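Side-chain contacts in BH0493 protein (Bacillus halodurans C-125, PDB 2QEE), which probably acts as a metal-dependent enzyme of the amidohydrolase superfamily, holding a zinc ion in its presumed active site: residues P23-H28 against N409-V414; F351-S356 against A403-R408; T132-A137 against D164-A169; L321-C326 against R341-M346. All coordinates share one frame; numbering follows the deposited sequence. Where two conformers were deposited one is given.

Interaction 1: P23-H28 against N409-V414; sequences PVTDMH and NFWRFV. With ZN (zinc ion), chain T.
Thr-25 and Met-27 pack against Phe-410 and Trp-411 in a buried contact of a threonine and a methionine against two aromatic rings, between the short strand that leads to zinc ligand His-28 and the C-terminal end of helix 395-414. Its polar element is a hydrogen bond from Trp-411 NE1 to Thr-25 OG1, 2.9 Å long with an N-H...O angle of 155°, the oxygen lying close to the indole plane. Thr-25 CG2 meanwhile sits 3.8 Å from Trp-411 CZ2 and also touches Phe-410 CD2. Met-27 covers a face of the Phe-410 ring: its CB stands 3.5 Å from the ring centroid, only 16° off the normal, a CH-pi contact. With CG between the backbone N and carbonyl carbon (chi1 49°) and two further bends, the chain curls so that CE returns to within 3.9 Å of Phe-410 CE1, while SD, 5.4 Å from the centroid, makes an oblique Met-aromatic contact. Val-414 CG2 lies over the opposite face of that ring. The imidazole of His-28 lies beyond the end of the strand and binds zinc through NE2 at 2.2 Å; with His-30 it forms the His-X-His motif of amidohydrolases, and Asp-357 is a further ligand. Around the contact, strand 24-26 pairs in parallel with strand 139-143, which also touches Phe-410, while helix 363-388 packs against Val-24 and Asp-26.

Interaction 2: F351-S356 against A403-R408; sequences FIPQHS and ADLFSR
Leu-405 fits its side chain against Phe-351 and Pro-353, joining helix 395-414 to the irregular segment that runs up to the zinc ligand Asp-357, a place consistent with the end of the last barrel strand of an amidohydrolase, although no regular strand is formed here. Although its CB does not aim straight at the segment, Leu-405 swings CD2 into it, CG being turned opposite the carbonyl carbon (chi1 -67°). That methyl group lies over one face of the Phe-351 ring, toward the rim and 4.2 Å from CE2, and 3.8 Å from Pro-353 CD. The proline ring meets the leucine at about a right angle, with CD also 3.3 Å from Leu-405 O. This carbonyl belongs to a widened, pi-type turn of the helix, in which Arg-408 N bonds Ala-403 O at 2.8 Å, and it accepts from a water that in turn accepts from Gln-354 N, so a water bridge links the two backbones.

In the next shell, Asn-409 donates to Phe-351 O, and Ile-352 is tied by backbone bonds to Ile-323 and Gly-325. His-355 bonds through NE2 to Asp-357, placing it in the second shell of the zinc. Gln-354 OE1 ties the segment to its neighbour and to itself, accepting from Cys-326 N and from His-355 N, the latter at 2.9 Å, nearly perpendicular to the C=O bond (101°).

Interaction 3: T132-A137 against D164-A169; sequences TVLQLA and DSRFHA
Leu-134, in the last turn of helix 126-136, faces Arg-166 within the type I turn that runs from Asp-164 to Phe-167, their CA atoms 9.4 Å apart, so the contact is made by side chains alone. Leu-134 CD1 rests over one face of the Arg-166 guanidinium, 3.9 Å from both Arg-166 CD and Arg-166 NH1, an apolar methyl laid against a flat cation. The same methyl reaches Phe-167 more loosely, at 4.5 Å from CE2 and from an oblique direction.

The arginine is well fixed beneath this methyl. A bend at chi3 (-60°) folds its tip back toward Asp-164, which it grips side-on with two nitrogens: NE to OD1 at 3.0 Å, and NH2 to OD2 at 3.2 Å along an almost straight N-H...O line of 174°. NE meets OD1 on the syn side but well out of the carboxylate plane, and NH2 comes to OD2 from above that plane. On its anti side OD1 also accepts from Arg-166 N, so a single oxygen takes two bonds and ties backbone and side chain of the same residue together. NH1, left over from this pairing, forms a salt bridge with Asp-131 of helix 126-136, adding a charged link between turn and helix beside the methyl contact.

Elsewhere Leu-134 packs on Val-139 and Val-142 of the neighbouring strand and on Leu-364 of helix 363-388. The bond from Arg-166 N to Asp-164 OD1 defines an Asx turn, here nested in the type I turn that leads into strand 167-168 of a parallel sheet, consistent with the beta/alpha barrel of amidohydrolases.

Interaction 4: L321-C326 against R341-M346; sequences LMIFGC and RMRMEM
Arg-343 extends from helix 333-347 across Ile-323 to the backbone of Gly-325, and the close part of the contact lies at the tip of this reach and along its flank. At the far end Arg-343 NH2 donates to Gly-325 O at 2.9 Å, with an N-H...O angle of 141°; NH1 adds a weak bond to the same oxygen at 3.1 Å. The carbonyl thus sits in the fork between the two terminal nitrogens, NH2 lying 21° out of its plane. The straight run of the arginine from CG to NE carries the group that far. Along the way Ile-323 lies over one face of the guanidinium, CG1 offset toward its rim, and CD1 comes to 3.9 Å from Arg-343 NE.

Packing is looser at the flanks. Cys-326 SG stands 4.3 Å from Arg-343 NH1, obliquely placed, and Phe-324 O is 4.0 Å from NH2, its oxygen being engaged instead by Thr-301 OG1. Farther round the helix lies partly exposed Arg-341, in a salt bridge with Asp-381, while Glu-345 meets the second subunit, its OE1 accepting from Glu-334 N of that neighbouring chain.

Within the two segments the guanidinium is matched by a neutral peptide oxygen and a hydrocarbon face. Its charge would probably polarise the Gly-325 carbonyl, and the NH2 bond, with the weak NH1 one beside it, ties the loop after strand 321-323 to the helix by a buried polar link, on the same segment as Phe-324, which packs beside zinc ligand His-28.

In the fold
Interaction 1 closes the longest loop of the four, and the other three are nested within it: interaction 3 comes first, then interaction 4, then interaction 2. Interactions 1 and 2 have centres about 6 Å apart and share helix 395-414; Asp-26 and Ser-356 join them. Interaction 4 lies about 10 Å from interaction 2, centre to centre, linked through Ile-352 with Gly-325. Interaction 3 is more remote, its centre about 25 Å from that of interaction 4, but reaches the same parallel sheet as interaction 1, and His-168 packs on Trp-411. Interaction 1 brings early and late parts of the chain together beside the zinc site, while the others join nearer neighbours in sequence, consistent with the barrel of amidohydrolases.

Interaction 1: P23-H28 against N409-V414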
# COMPACT_ATOMS: atom_id res chain seq x y z
N PRO C 23 10.64 21.14 21.28
CA PRO C 23 11.89 21.23 20.49
C PRO C 23 12.24 19.86 19.92
O PRO C 23 12.20 18.84 20.64
CB PRO C 23 12.94 21.62 21.54
CG PRO C 23 12.14 22.16 22.73
CD PRO C 23 10.84 21.47 22.71
N VAL C 24 12.62 19.87 18.67
CA VAL C 24 12.90 18.65 17.95
C VAL C 24 14.37 18.23 18.03
O VAL C 24 15.27 19.06 17.82
CB VAL C 24 12.55 18.84 16.49
CG1 VAL C 24 12.92 17.59 15.68
CG2 VAL C 24 11.01 19.13 16.36
N THR C 25 14.59 16.95 18.28
CA THR C 25 15.87 16.32 17.92
C THR C 25 15.69 15.73 16.54
O THR C 25 14.79 14.87 16.32
CB THR C 25 16.31 15.24 18.90
OG1 THR C 25 16.59 15.88 20.17
CG2 THR C 25 17.57 14.53 18.41
N ASP C 26 16.54 16.15 15.60
CA ASP C 26 16.40 15.70 14.20
C ASP C 26 17.49 14.67 14.03
O ASP C 26 18.69 15.02 13.92
CB ASP C 26 16.58 16.89 13.26
CG ASP C 26 16.30 16.57 11.79
OD1 ASP C 26 16.24 15.35 11.49
OD2 ASP C 26 16.12 17.52 11.00
N MET C 27 17.12 13.39 14.06
CA MET C 27 18.18 12.38 14.31
C MET C 27 18.90 11.83 13.10
O MET C 27 19.69 10.88 13.25
CB MET C 27 17.76 11.24 15.26
CG MET C 27 16.41 10.54 14.94
SD MET C 27 16.50 9.67 13.37
CE MET C 27 17.60 8.27 13.73
N HIS C 28 18.63 12.40 11.94
CA HIS C 28 19.45 12.09 10.76
C HIS C 28 19.33 13.23 9.77
O HIS C 28 18.23 13.45 9.22
CB HIS C 28 18.99 10.79 10.06
CG HIS C 28 19.75 10.53 8.79
ND1 HIS C 28 21.12 10.36 8.78
CD2 HIS C 28 19.35 10.47 7.49
CE1 HIS C 28 21.53 10.18 7.54
NE2 HIS C 28 20.48 10.26 6.74
N ASN C 409 12.58 9.51 22.73
CA ASN C 409 12.71 8.13 22.30
C ASN C 409 14.06 7.92 21.64
O ASN C 409 14.67 6.87 21.84
CB ASN C 409 11.62 7.73 21.26
CG ASN C 409 10.25 7.52 21.90
OD1 ASN C 409 10.13 7.37 23.15
ND2 ASN C 409 9.18 7.45 21.03
N PHE C 410 14.55 8.96 20.98
CA PHE C 410 15.83 8.80 20.29
C PHE C 410 16.94 8.76 21.38
O PHE C 410 17.75 7.81 21.42
CB PHE C 410 16.12 9.96 19.35
CG PHE C 410 17.52 9.94 18.79
CD1 PHE C 410 17.87 8.97 17.82
CD2 PHE C 410 18.49 10.83 19.23
CE1 PHE C 410 19.18 8.89 17.29
CE2 PHE C 410 19.81 10.80 18.68
CZ PHE C 410 20.16 9.82 17.71
N TRP C 411 16.95 9.75 22.26
CA TRP C 411 18.10 9.77 23.26
C TRP C 411 18.08 8.55 24.15
O TRP C 411 19.11 8.00 24.55
CB TRP C 411 18.05 11.06 24.05
CG TRP C 411 18.30 12.23 23.16
CD1 TRP C 411 17.40 13.18 22.76
CD2 TRP C 411 19.53 12.52 22.50
NE1 TRP C 411 18.03 14.08 21.91
CE2 TRP C 411 19.33 13.67 21.73
CE3 TRP C 411 20.81 11.91 22.50
CZ2 TRP C 411 20.36 14.26 20.96
CZ3 TRP C 411 21.83 12.51 21.72
CH2 TRP C 411 21.59 13.66 20.98
N ARG C 412 16.88 8.15 24.56
CA ARG C 412 16.72 6.96 25.38
C ARG C 412 17.32 5.75 24.65
O ARG C 412 18.09 4.94 25.22
CB ARG C 412 15.23 6.75 25.69
CG ARG C 412 14.91 6.27 27.09
CD ARG C 412 13.42 6.62 27.44
NE ARG C 412 12.79 5.56 28.22
CZ ARG C 412 12.42 4.37 27.75
NH1 ARG C 412 12.63 4.04 26.46
NH2 ARG C 412 11.85 3.49 28.56
N PHE C 413 17.00 5.61 23.36
CA PHE C 413 17.44 4.43 22.63
C PHE C 413 18.98 4.38 22.43
O PHE C 413 19.60 3.31 22.51
CB PHE C 413 16.76 4.35 21.27
CG PHE C 413 16.99 3.02 20.56
CD1 PHE C 413 16.31 1.88 21.00
CD2 PHE C 413 17.83 2.93 19.43
CE1 PHE C 413 16.48 0.61 20.37
CE2 PHE C 413 18.01 1.70 18.81
CZ PHE C 413 17.35 0.53 19.27
N VAL C 414 19.58 5.53 22.15
CA VAL C 414 21.03 5.54 21.84
C VAL C 414 21.80 5.58 23.16
O VAL C 414 23.03 5.57 23.15
CB VAL C 414 21.44 6.71 20.94
CG1 VAL C 414 20.66 6.64 19.55
CG2 VAL C 414 21.19 8.08 21.61
ZN ZN T . 20.33 10.86 4.60
O HOH W 1 20.12 9.46 3.50

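Interaction 2: F351-S356 against A403-R408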
# COMPACT_ATOMS: atom_id res chain seq x y z
N PHE C 351 8.16 4.68 18.78
CA PHE C 351 8.95 4.83 17.58
C PHE C 351 9.32 6.28 17.39
O PHE C 351 8.86 7.14 18.15
CB PHE C 351 8.12 4.35 16.36
CG PHE C 351 6.88 5.21 16.02
CD1 PHE C 351 6.91 5.99 14.88
CD2 PHE C 351 5.69 5.12 16.77
CE1 PHE C 351 5.79 6.79 14.52
CE2 PHE C 351 4.57 5.89 16.44
CZ PHE C 351 4.62 6.73 15.31
N ILE C 352 10.14 6.56 16.38
CA ILE C 352 10.53 7.93 16.04
C ILE C 352 9.86 8.27 14.70
O ILE C 352 10.25 7.76 13.61
CB ILE C 352 12.09 8.05 15.94
CG1 ILE C 352 12.74 7.68 17.30
CG2 ILE C 352 12.51 9.44 15.39
CD1 ILE C 352 14.26 7.39 17.11
N PRO C 353 8.81 9.08 14.76
CA PRO C 353 8.04 9.31 13.48
C PRO C 353 8.79 9.99 12.34
O PRO C 353 8.49 9.73 11.17
CB PRO C 353 6.86 10.21 13.90
CG PRO C 353 7.26 10.78 15.26
CD PRO C 353 8.15 9.70 15.93
N GLN C 354 9.76 10.87 12.60
CA GLN C 354 10.31 11.61 11.48
C GLN C 354 11.76 12.06 11.73
O GLN C 354 12.17 12.20 12.90
CB GLN C 354 9.45 12.81 11.13
CG GLN C 354 9.85 13.58 9.87
CD GLN C 354 9.79 12.69 8.61
OE1 GLN C 354 10.51 11.69 8.53
NE2 GLN C 354 8.96 13.09 7.62
N HIS C 355 12.46 12.27 10.61
CA HIS C 355 13.74 12.97 10.57
C HIS C 355 13.69 13.81 9.30
O HIS C 355 12.88 13.52 8.44
CB HIS C 355 14.93 12.00 10.55
CG HIS C 355 15.03 11.14 9.32
ND1 HIS C 355 14.21 10.05 9.12
CD2 HIS C 355 15.84 11.20 8.24
CE1 HIS C 355 14.51 9.47 7.97
NE2 HIS C 355 15.51 10.15 7.41
N SER C 356 14.57 14.80 9.16
CA SER C 356 14.50 15.66 7.96
C SER C 356 15.34 15.17 6.81
O SER C 356 15.02 15.44 5.63
CB SER C 356 14.89 17.11 8.28
OG SER C 356 16.31 17.22 8.51
N ALA C 403 6.97 14.82 23.53
CA ALA C 403 8.42 14.87 23.80
C ALA C 403 9.06 13.51 23.48
O ALA C 403 10.20 13.47 22.96
CB ALA C 403 8.68 15.29 25.25
N ASP C 404 8.39 12.40 23.78
CA ASP C 404 8.90 11.08 23.45
C ASP C 404 9.10 10.96 21.95
O ASP C 404 10.19 10.59 21.47
CB ASP C 404 7.93 9.99 23.94
CG ASP C 404 8.05 9.73 25.45
OD1 ASP C 404 9.11 10.07 26.04
OD2 ASP C 404 7.09 9.19 26.04
N LEU C 405 8.07 11.31 21.20
CA LEU C 405 8.11 11.11 19.75
C LEU C 405 9.16 11.99 19.08
O LEU C 405 9.82 11.52 18.16
CB LEU C 405 6.74 11.44 19.12
CG LEU C 405 5.64 10.44 19.56
CD1 LEU C 405 4.30 11.04 19.17
CD2 LEU C 405 5.85 9.06 18.84
N PHE C 406 9.30 13.26 19.50
CA PHE C 406 10.19 14.21 18.78
C PHE C 406 11.61 14.29 19.33
O PHE C 406 12.49 14.91 18.68
CB PHE C 406 9.59 15.62 18.65
CG PHE C 406 8.42 15.67 17.69
CD1 PHE C 406 8.61 15.89 16.32
CD2 PHE C 406 7.11 15.51 18.16
CE1 PHE C 406 7.53 15.90 15.43
CE2 PHE C 406 6.04 15.52 17.29
CZ PHE C 406 6.25 15.75 15.92
N SER C 407 11.83 13.66 20.50
CA SER C 407 13.15 13.79 21.15
C SER C 407 13.57 12.65 22.05
O SER C 407 14.63 12.00 21.84
CB SER C 407 13.22 15.11 21.94
OG SER C 407 14.52 15.24 22.49
N ARG C 408 12.77 12.36 23.06
CA ARG C 408 13.23 11.45 24.11
C ARG C 408 13.41 10.01 23.67
O ARG C 408 14.28 9.34 24.17
CB ARG C 408 12.31 11.47 25.34
CG ARG C 408 12.11 12.84 25.88
CD ARG C 408 11.20 12.84 27.14
NE ARG C 408 10.98 14.22 27.59
CZ ARG C 408 10.01 14.63 28.40
NH1 ARG C 408 9.10 13.78 28.88
NH2 ARG C 408 9.95 15.92 28.73
O HOH W 2 10.35 12.25 15.26

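Interaction 3: T132-A137 against D164-A169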
# COMPACT_ATOMS: atom_id res chain seq x y z
N THR C 132 18.97 31.56 13.23
CA THR C 132 17.65 31.85 12.70
C THR C 132 16.88 30.56 12.41
O THR C 132 15.73 30.40 12.85
CB THR C 132 17.74 32.69 11.43
OG1 THR C 132 18.44 33.92 11.72
CG2 THR C 132 16.35 33.02 10.94
N VAL C 133 17.51 29.66 11.64
CA VAL C 133 16.79 28.48 11.14
C VAL C 133 16.41 27.53 12.27
O VAL C 133 15.28 27.04 12.29
CB VAL C 133 17.57 27.77 9.98
CG1 VAL C 133 16.97 26.35 9.68
CG2 VAL C 133 17.50 28.61 8.78
N LEU C 134 17.30 27.28 13.22
CA LEU C 134 16.97 26.35 14.29
C LEU C 134 15.85 26.91 15.19
O LEU C 134 15.04 26.13 15.75
CB LEU C 134 18.20 26.04 15.16
CG LEU C 134 19.35 25.29 14.44
CD1 LEU C 134 20.42 24.85 15.47
CD2 LEU C 134 18.82 24.10 13.72
N GLN C 135 15.83 28.23 15.34
CA GLN C 135 14.78 28.88 16.11
C GLN C 135 13.42 28.73 15.40
O GLN C 135 12.41 28.27 16.00
CB GLN C 135 15.14 30.35 16.34
CG GLN C 135 14.20 31.04 17.27
CD GLN C 135 12.89 31.39 16.62
OE1 GLN C 135 12.85 31.95 15.52
NE2 GLN C 135 11.79 31.13 17.34
N LEU C 136 13.39 29.13 14.14
CA LEU C 136 12.18 29.04 13.29
C LEU C 136 11.63 27.63 13.18
O LEU C 136 10.39 27.43 13.24
CB LEU C 136 12.41 29.58 11.89
CG LEU C 136 12.47 31.08 11.76
CD1 LEU C 136 13.00 31.43 10.37
CD2 LEU C 136 11.09 31.69 12.03
N ALA C 137 12.52 26.65 13.00
CA ALA C 137 12.11 25.24 12.89
C ALA C 137 11.95 24.61 14.29
O ALA C 137 11.57 23.44 14.40
CB ALA C 137 13.13 24.43 12.03
N ASP C 164 29.50 22.51 17.53
CA ASP C 164 28.84 23.09 18.72
C ASP C 164 27.82 22.13 19.32
O ASP C 164 27.55 21.07 18.72
CB ASP C 164 28.34 24.51 18.52
CG ASP C 164 27.06 24.61 17.77
OD1 ASP C 164 26.00 24.12 18.22
OD2 ASP C 164 27.13 25.27 16.74
N SER C 165 27.32 22.47 20.51
CA SER C 165 26.65 21.53 21.41
C SER C 165 25.32 21.09 20.79
O SER C 165 24.74 20.10 21.23
CB SER C 165 26.35 22.23 22.75
OG SER C 165 25.67 23.46 22.50
N ARG C 166 24.87 21.85 19.81
CA ARG C 166 23.55 21.60 19.12
C ARG C 166 23.66 20.53 18.04
O ARG C 166 22.63 20.00 17.58
CB ARG C 166 23.02 22.86 18.48
CG ARG C 166 22.71 23.98 19.46
CD ARG C 166 22.41 25.29 18.75
NE ARG C 166 23.51 25.74 17.93
CZ ARG C 166 23.52 26.87 17.22
NH1 ARG C 166 22.46 27.68 17.21
NH2 ARG C 166 24.59 27.16 16.51
N PHE C 167 24.90 20.19 17.67
CA PHE C 167 25.19 19.28 16.55
C PHE C 167 25.88 18.05 17.06
O PHE C 167 26.86 18.11 17.84
CB PHE C 167 26.05 19.96 15.47
CG PHE C 167 25.34 21.03 14.72
CD1 PHE C 167 24.84 20.76 13.43
CD2 PHE C 167 25.17 22.30 15.26
CE1 PHE C 167 24.16 21.71 12.70
CE2 PHE C 167 24.51 23.30 14.55
CZ PHE C 167 23.95 23.02 13.27
N HIS C 168 25.37 16.91 16.65
CA HIS C 168 25.86 15.66 17.14
C HIS C 168 26.38 14.82 15.98
O HIS C 168 25.86 14.88 14.88
CB HIS C 168 24.80 14.87 17.91
CG HIS C 168 24.12 15.68 18.97
ND1 HIS C 168 24.52 15.66 20.29
CD2 HIS C 168 23.12 16.59 18.90
CE1 HIS C 168 23.75 16.48 21.00
NE2 HIS C 168 22.91 17.08 20.17
N ALA C 169 27.44 14.07 16.23
CA ALA C 169 28.05 13.23 15.17
C ALA C 169 27.36 11.91 14.97
O ALA C 169 26.89 11.27 15.93
CB ALA C 169 29.56 12.95 15.51

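Interaction 4: L321-C326 against R341-M346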
# COMPACT_ATOMS: atom_id res chain seq x y z
N LEU C 321 15.07 -3.06 18.16
CA LEU C 321 14.83 -2.31 16.92
C LEU C 321 14.09 -1.02 17.27
O LEU C 321 13.05 -1.06 17.96
CB LEU C 321 13.91 -3.13 15.97
CG LEU C 321 13.54 -2.43 14.68
CD1 LEU C 321 14.77 -1.99 13.85
CD2 LEU C 321 12.62 -3.38 13.88
N MET C 322 14.61 0.09 16.75
CA MET C 322 13.89 1.37 16.84
C MET C 322 13.74 1.77 15.39
O MET C 322 14.72 1.93 14.68
CB MET C 322 14.68 2.45 17.60
CG MET C 322 14.04 3.85 17.60
SD MET C 322 12.35 3.74 18.27
CE MET C 322 12.70 3.46 19.98
N ILE C 323 12.51 1.91 14.92
CA ILE C 323 12.31 2.41 13.54
C ILE C 323 12.17 3.91 13.53
O ILE C 323 11.62 4.52 14.50
CB ILE C 323 11.09 1.70 12.84
CG1 ILE C 323 9.79 2.14 13.46
CG2 ILE C 323 11.31 0.17 12.87
CD1 ILE C 323 8.60 1.29 12.84
N PHE C 324 12.64 4.57 12.47
CA PHE C 324 12.64 6.02 12.44
C PHE C 324 12.30 6.55 11.07
O PHE C 324 12.76 5.94 10.04
CB PHE C 324 13.99 6.61 12.92
CG PHE C 324 15.13 6.39 11.95
CD1 PHE C 324 15.50 7.39 11.02
CD2 PHE C 324 15.86 5.20 12.00
CE1 PHE C 324 16.60 7.20 10.15
CE2 PHE C 324 16.98 5.00 11.13
CZ PHE C 324 17.32 6.04 10.20
N GLY C 325 11.46 7.57 11.05
CA GLY C 325 11.36 8.51 9.94
C GLY C 325 10.69 7.94 8.68
O GLY C 325 10.39 6.76 8.55
N CYS C 326 10.47 8.87 7.76
CA CYS C 326 9.93 8.55 6.48
C CYS C 326 10.93 9.05 5.50
O CYS C 326 10.95 10.22 5.18
CB CYS C 326 8.59 9.31 6.34
SG CYS C 326 7.38 8.94 7.63
N ARG C 341 0.27 6.45 10.85
CA ARG C 341 -0.91 5.78 11.38
C ARG C 341 -0.64 4.31 11.66
O ARG C 341 -1.00 3.79 12.72
CB ARG C 341 -2.11 5.98 10.42
CG ARG C 341 -2.59 7.44 10.46
CD ARG C 341 -3.68 7.76 9.48
NE ARG C 341 -4.07 9.18 9.65
CZ ARG C 341 -4.95 9.60 10.58
NH1 ARG C 341 -5.60 8.72 11.39
NH2 ARG C 341 -5.20 10.89 10.69
N MET C 342 -0.05 3.59 10.70
CA MET C 342 0.29 2.17 10.89
C MET C 342 1.21 2.00 12.10
O MET C 342 0.99 1.15 12.95
CB MET C 342 0.97 1.54 9.65
CG MET C 342 0.01 1.43 8.42
SD MET C 342 0.82 0.47 7.13
CE MET C 342 2.13 1.55 6.52
N ARG C 343 2.19 2.90 12.17
CA ARG C 343 3.15 2.83 13.27
C ARG C 343 2.46 3.06 14.63
O ARG C 343 2.68 2.31 15.56
CB ARG C 343 4.25 3.87 13.04
CG ARG C 343 5.18 3.42 11.91
CD ARG C 343 6.06 4.57 11.49
NE ARG C 343 7.10 4.07 10.60
CZ ARG C 343 8.16 4.83 10.27
NH1 ARG C 343 8.25 6.06 10.73
NH2 ARG C 343 9.18 4.32 9.53
N MET C 344 1.64 4.09 14.74
CA MET C 344 1.02 4.39 16.02
C MET C 344 0.03 3.30 16.35
O MET C 344 -0.12 2.95 17.50
CB MET C 344 0.33 5.74 15.97
CG MET C 344 -0.02 6.23 17.45
SD MET C 344 -0.40 7.97 17.50
CE MET C 344 1.26 8.67 17.31
N GLU C 345 -0.70 2.80 15.36
CA GLU C 345 -1.71 1.73 15.68
C GLU C 345 -1.07 0.47 16.27
O GLU C 345 -1.64 -0.15 17.14
CB GLU C 345 -2.58 1.40 14.41
CG GLU C 345 -3.52 2.64 14.16
CD GLU C 345 -4.22 2.68 12.80
OE1 GLU C 345 -4.19 1.67 12.03
OE2 GLU C 345 -4.81 3.78 12.56
N MET C 346 0.14 0.11 15.80
CA MET C 346 0.79 -1.14 16.23
C MET C 346 1.88 -0.97 17.27
O MET C 346 2.34 -1.97 17.86
CB MET C 346 1.40 -1.87 15.02
CG MET C 346 0.35 -2.72 14.30
SD MET C 346 1.04 -3.64 12.93
CE MET C 346 0.95 -2.29 11.74